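Local coordinates for water-soluble chlorophyll protein (Brassicaceae, PDB 5HPZ) that binds chlorophyll in a water-soluble tetramer built on the Kunitz-inhibitor beta-trefoil fold, and probably tunes the pigment's spectrum by deforming its ring, at residues T76-S84 and E92-D100. Residues are numbered along the deposited sequence; the frame is centred on the assembly and turned at random.
Sequences TTINIEFRS and ELSKLWAVD
I80 packs on W97 where strand 78-82 meets strand 97-99: its CG2 methyl sits over one face of the indole, 3.5 Å from the centroid of the five-membered ring and 8° off the ring normal, a CH-pi contact. I80 presents that methyl because CG2 stands anti to the backbone N, while CG1 (chi1 -57°) carries CD1 toward the rim of the six-membered ring, near W97 CE3. F82 meets the pyrrole side of the same indole obliquely, planes at 46°, with W97 NE1 above one face of the phenyl ring, 3.3 Å from F82 CE2. F124 of strand 124-128 touches I80 and W97, and I113 touches F82, adding to this buried side. Between the backbones W97 N donates to I80 O (2.8 Å), almost straight, and F82 N to K95 O (3.0 Å), gripping E81 and L96 in a single bridge; a water joins I80 N to W97 O. Beside the bridge L96 lays CD2 against E81 CB (3.3 Å) and CD1 against N79, whose amide nitrogen is bonded to S122 O and R117 O. With W97 cut back to an alanine, I80 CG2 and one F82 face would probably lose their partner and a gap would open beside F124. The other end is looser and partly exposed: K95 reaches alongside F82 O in an extended chain, placing NZ 2.7 Å from S84 O, and S84 in turn touches a bound chlorophyll. Aromatic and aliphatic packing and two backbone bonds thus join the segments, while the looser end sets a lysine amine near a carbonyl beside the pigment.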
ATOM      1  N   THR A  76     -16.716 -25.233 -24.791  1.00 39.78           N
ATOM      2  CA  THR A  76     -15.941 -26.382 -24.350  1.00 44.11           C
ATOM      3  C   THR A  76     -15.120 -25.911 -23.131  1.00 44.28           C
ATOM      4  O   THR A  76     -14.488 -24.822 -23.198  1.00 35.78           O
ATOM      5  CB  THR A  76     -15.021 -26.920 -25.493  1.00 50.30           C
ATOM      6  OG1 THR A  76     -15.731 -26.996 -26.761  1.00 49.56           O
ATOM      7  CG2 THR A  76     -14.426 -28.301 -25.120  1.00 49.95           C
ATOM      8  N   THR A  77     -15.133 -26.701 -22.039  1.00 40.42           N
ATOM      9  CA  THR A  77     -14.522 -26.249 -20.770  1.00 40.80           C
ATOM     10  C   THR A  77     -13.001 -26.182 -20.841  1.00 39.73           C
ATOM     11  O   THR A  77     -12.331 -27.079 -21.354  1.00 37.45           O
ATOM     12  CB  THR A  77     -14.926 -27.070 -19.545  1.00 46.86           C
ATOM     13  OG1 THR A  77     -14.515 -28.436 -19.702  1.00 45.44           O
ATOM     14  CG2 THR A  77     -16.411 -26.962 -19.336  1.00 43.02           C
ATOM     15  N   ILE A  78     -12.485 -25.053 -20.382  1.00 33.33           N
ATOM     16  CA  ILE A  78     -11.095 -24.796 -20.330  1.00 36.77           C
ATOM     17  C   ILE A  78     -10.818 -24.226 -18.936  1.00 36.55           C
ATOM     18  O   ILE A  78     -11.746 -23.806 -18.223  1.00 34.36           O
ATOM     19  CB  ILE A  78     -10.675 -23.762 -21.401  1.00 35.81           C
ATOM     20  CG1 ILE A  78     -11.457 -22.441 -21.221  1.00 39.89           C
ATOM     21  CG2 ILE A  78     -10.931 -24.289 -22.803  1.00 35.35           C
ATOM     22  CD1 ILE A  78     -10.959 -21.308 -22.092  1.00 38.43           C
ATOM     23  N   ASN A  79      -9.535 -24.223 -18.591  1.00 39.43           N
ATOM     24  CA  ASN A  79      -8.975 -23.357 -17.541  1.00 36.07           C
ATOM     25  C   ASN A  79      -8.403 -22.140 -18.223  1.00 36.42           C
ATOM     26  O   ASN A  79      -7.975 -22.193 -19.398  1.00 36.22           O
ATOM     27  CB  ASN A  79      -7.869 -24.053 -16.722  1.00 38.60           C
ATOM     28  CG  ASN A  79      -8.343 -25.328 -16.016  1.00 43.85           C
ATOM     29  OD1 ASN A  79      -7.619 -26.313 -16.002  1.00 51.45           O
ATOM     30  ND2 ASN A  79      -9.540 -25.311 -15.425  1.00 40.20           N
ATOM     31  N   ILE A  80      -8.422 -21.026 -17.489  1.00 33.45           N
ATOM     32  CA  ILE A  80      -7.805 -19.776 -17.952  1.00 34.56           C
ATOM     33  C   ILE A  80      -6.722 -19.417 -16.947  1.00 34.31           C
ATOM     34  O   ILE A  80      -6.963 -19.367 -15.747  1.00 34.58           O
ATOM     35  CB  ILE A  80      -8.835 -18.645 -18.026  1.00 30.72           C
ATOM     36  CG1 ILE A  80      -9.992 -19.045 -18.945  1.00 30.69           C
ATOM     37  CG2 ILE A  80      -8.189 -17.352 -18.464  1.00 32.90           C
ATOM     38  CD1 ILE A  80     -11.162 -18.071 -18.902  1.00 28.99           C
ATOM     39  N   GLU A  81      -5.519 -19.186 -17.435  1.00 39.16           N
ATOM     40  CA  GLU A  81      -4.434 -18.906 -16.520  1.00 40.77           C
ATOM     41  C   GLU A  81      -3.641 -17.715 -16.927  1.00 35.98           C
ATOM     42  O   GLU A  81      -3.267 -17.478 -18.117  1.00 32.12           O
ATOM     43  CB  GLU A  81      -3.539 -20.139 -16.249  1.00 47.36           C
ATOM     44  CG  GLU A  81      -3.051 -20.990 -17.417  1.00 54.17           C
ATOM     45  CD  GLU A  81      -1.862 -21.875 -17.003  1.00 61.58           C
ATOM     46  OE1 GLU A  81      -1.749 -22.233 -15.806  1.00 54.05           O
ATOM     47  OE2 GLU A  81      -1.012 -22.175 -17.869  1.00 69.87           O
ATOM     48  N   PHE A  82      -3.363 -16.937 -15.920  1.00 31.05           N
ATOM     49  CA  PHE A  82      -2.486 -15.836 -16.129  1.00 30.82           C
ATOM     50  C   PHE A  82      -1.068 -16.375 -16.387  1.00 32.77           C
ATOM     51  O   PHE A  82      -0.657 -17.339 -15.762  1.00 34.34           O
ATOM     52  CB  PHE A  82      -2.552 -14.903 -14.926  1.00 29.59           C
ATOM     53  CG  PHE A  82      -3.689 -13.873 -15.019  1.00 28.48           C
ATOM     54  CD1 PHE A  82      -3.760 -12.979 -16.110  1.00 30.82           C
ATOM     55  CD2 PHE A  82      -4.643 -13.784 -14.037  1.00 29.89           C
ATOM     56  CE1 PHE A  82      -4.787 -12.026 -16.205  1.00 31.81           C
ATOM     57  CE2 PHE A  82      -5.647 -12.809 -14.095  1.00 29.06           C
ATOM     58  CZ  PHE A  82      -5.714 -11.935 -15.177  1.00 30.30           C
ATOM     59  N   ARG A  83      -0.373 -15.727 -17.320  1.00 36.79           N
ATOM     60  CA  ARG A  83       1.006 -16.043 -17.669  1.00 39.51           C
ATOM     61  C   ARG A  83       1.949 -14.897 -17.349  1.00 37.67           C
ATOM     62  O   ARG A  83       1.966 -13.864 -18.031  1.00 36.85           O
ATOM     63  CB  ARG A  83       1.096 -16.427 -19.157  1.00 42.27           C
ATOM     64  CG  ARG A  83       0.384 -17.753 -19.543  1.00 43.72           C
ATOM     65  CD  ARG A  83       0.583 -18.933 -18.580  1.00 42.74           C
ATOM     66  N   SER A  84       2.728 -15.083 -16.279  1.00 37.82           N
ATOM     67  CA  SER A  84       3.725 -14.113 -15.840  1.00 37.53           C
ATOM     68  C   SER A  84       4.969 -14.797 -15.196  1.00 37.94           C
ATOM     69  O   SER A  84       4.809 -15.525 -14.262  1.00 39.99           O
ATOM     70  CB  SER A  84       3.072 -13.215 -14.777  1.00 37.50           C
ATOM     71  OG  SER A  84       3.909 -12.110 -14.496  1.00 34.81           O
ATOM     72  N   GLU A  92       1.271 -19.197  -2.670  1.00 38.36           N
ATOM     73  CA  GLU A  92       0.692 -20.468  -2.314  1.00 40.29           C
ATOM     74  C   GLU A  92      -0.579 -20.759  -3.105  1.00 42.38           C
ATOM     75  O   GLU A  92      -1.180 -21.804  -2.887  1.00 43.53           O
ATOM     76  CB  GLU A  92       0.377 -20.494  -0.805  1.00 46.24           C
ATOM     77  CG  GLU A  92      -0.674 -19.460  -0.321  1.00 55.00           C
ATOM     78  CD  GLU A  92      -0.411 -17.996  -0.783  1.00 55.91           C
ATOM     79  OE1 GLU A  92       0.759 -17.618  -1.043  1.00 64.06           O
ATOM     80  OE2 GLU A  92      -1.362 -17.207  -0.913  1.00 51.80           O
ATOM     81  N   LEU A  93      -1.005 -19.852  -4.011  1.00 37.17           N
ATOM     82  CA  LEU A  93      -2.188 -20.118  -4.839  1.00 36.74           C
ATOM     83  C   LEU A  93      -1.771 -20.115  -6.276  1.00 34.42           C
ATOM     84  O   LEU A  93      -0.841 -19.420  -6.631  1.00 39.37           O
ATOM     85  CB  LEU A  93      -3.290 -19.057  -4.616  1.00 35.21           C
ATOM     86  CG  LEU A  93      -3.972 -18.941  -3.253  1.00 35.38           C
ATOM     87  CD1 LEU A  93      -4.800 -17.660  -3.140  1.00 38.41           C
ATOM     88  CD2 LEU A  93      -4.851 -20.156  -3.002  1.00 34.42           C
ATOM     89  N   SER A  94      -2.492 -20.831  -7.132  1.00 36.23           N
ATOM     90  CA  SER A  94      -2.176 -20.808  -8.564  1.00 34.71           C
ATOM     91  C   SER A  94      -2.458 -19.466  -9.232  1.00 36.77           C
ATOM     92  O   SER A  94      -2.878 -18.523  -8.604  1.00 33.18           O
ATOM     93  CB  SER A  94      -2.995 -21.850  -9.290  1.00 37.35           C
ATOM     94  OG  SER A  94      -4.352 -21.466  -9.483  1.00 37.81           O
ATOM     95  N   LYS A  95      -2.241 -19.435 -10.536  1.00 34.43           N
ATOM     96  CA  LYS A  95      -2.650 -18.349 -11.404  1.00 34.13           C
ATOM     97  C   LYS A  95      -3.928 -18.694 -12.236  1.00 31.81           C
ATOM     98  O   LYS A  95      -4.168 -18.099 -13.262  1.00 34.07           O
ATOM     99  CB  LYS A  95      -1.464 -18.025 -12.299  1.00 36.25           C
ATOM    100  CG  LYS A  95      -0.158 -17.808 -11.494  1.00 40.80           C
ATOM    101  CD  LYS A  95       1.027 -17.419 -12.376  1.00 44.08           C
ATOM    102  CE  LYS A  95       2.373 -17.635 -11.690  1.00 47.45           C
ATOM    103  NZ  LYS A  95       3.484 -17.193 -12.591  1.00 49.36           N
ATOM    104  N   LEU A  96      -4.671 -19.712 -11.846  1.00 30.37           N
ATOM    105  CA  LEU A  96      -5.883 -20.078 -12.588  1.00 37.28           C
ATOM    106  C   LEU A  96      -7.043 -19.204 -12.142  1.00 31.71           C
ATOM    107  O   LEU A  96      -7.231 -19.008 -10.939  1.00 31.44           O
ATOM    108  CB  LEU A  96      -6.329 -21.513 -12.321  1.00 36.12           C
ATOM    109  CG  LEU A  96      -5.457 -22.644 -12.844  1.00 40.84           C
ATOM    110  CD1 LEU A  96      -6.327 -23.875 -12.896  1.00 43.06           C
ATOM    111  CD2 LEU A  96      -4.899 -22.347 -14.215  1.00 43.16           C
ATOM    112  N   TRP A  97      -7.827 -18.739 -13.117  1.00 27.59           N
ATOM    113  CA  TRP A  97      -9.080 -18.069 -12.830  1.00 28.03           C
ATOM    114  C   TRP A  97      -9.989 -19.056 -12.201  1.00 32.28           C
ATOM    115  O   TRP A  97      -9.954 -20.254 -12.529  1.00 34.16           O
ATOM    116  CB  TRP A  97      -9.746 -17.533 -14.100  1.00 27.32           C
ATOM    117  CG  TRP A  97      -9.016 -16.437 -14.849  1.00 26.15           C
ATOM    118  CD1 TRP A  97      -7.702 -16.120 -14.810  1.00 25.50           C
ATOM    119  CD2 TRP A  97      -9.629 -15.471 -15.694  1.00 27.57           C
ATOM    120  NE1 TRP A  97      -7.447 -15.047 -15.641  1.00 26.86           N
ATOM    121  CE2 TRP A  97      -8.622 -14.621 -16.171  1.00 27.03           C
ATOM    122  CE3 TRP A  97     -10.937 -15.266 -16.114  1.00 26.46           C
ATOM    123  CZ2 TRP A  97      -8.894 -13.548 -17.031  1.00 31.21           C
ATOM    124  CZ3 TRP A  97     -11.199 -14.235 -16.946  1.00 25.30           C
ATOM    125  CH2 TRP A  97     -10.210 -13.387 -17.400  1.00 26.87           C
ATOM    126  N   ALA A  98     -10.831 -18.561 -11.303  1.00 31.10           N
ATOM    127  CA  ALA A  98     -11.757 -19.375 -10.631  1.00 30.48           C
ATOM    128  C   ALA A  98     -12.851 -18.493 -10.060  1.00 31.50           C
ATOM    129  O   ALA A  98     -12.657 -17.319  -9.855  1.00 28.43           O
ATOM    130  CB  ALA A  98     -11.038 -20.114  -9.543  1.00 33.85           C
ATOM    131  N   VAL A  99     -14.001 -19.059  -9.784  1.00 30.29           N
ATOM    132  CA  VAL A  99     -15.095 -18.312  -9.214  1.00 32.81           C
ATOM    133  C   VAL A  99     -14.971 -18.438  -7.723  1.00 32.47           C
ATOM    134  O   VAL A  99     -14.820 -19.542  -7.239  1.00 33.41           O
ATOM    135  CB  VAL A  99     -16.467 -18.911  -9.601  1.00 35.89           C
ATOM    136  CG1 VAL A  99     -17.598 -18.293  -8.797  1.00 39.17           C
ATOM    137  CG2 VAL A  99     -16.726 -18.732 -11.080  1.00 36.88           C
ATOM    138  N   ASP A 100     -15.047 -17.328  -6.981  1.00 30.83           N
ATOM    139  CA  ASP A 100     -14.933 -17.348  -5.500  1.00 30.46           C
ATOM    140  C   ASP A 100     -16.021 -18.316  -4.965  1.00 36.09           C
ATOM    141  O   ASP A 100     -17.191 -18.066  -5.175  1.00 31.09           O
ATOM    142  CB  ASP A 100     -15.129 -15.925  -4.952  1.00 30.70           C
ATOM    143  CG  ASP A 100     -14.975 -15.797  -3.429  1.00 32.69           C
ATOM    144  OD1 ASP A 100     -14.515 -16.729  -2.710  1.00 31.86           O
ATOM    145  OD2 ASP A 100     -15.345 -14.696  -2.957  1.00 32.43           O
TER
HETATM  146  O   HOH W   1      -9.219 -21.540 -14.997  1.00 31.55           O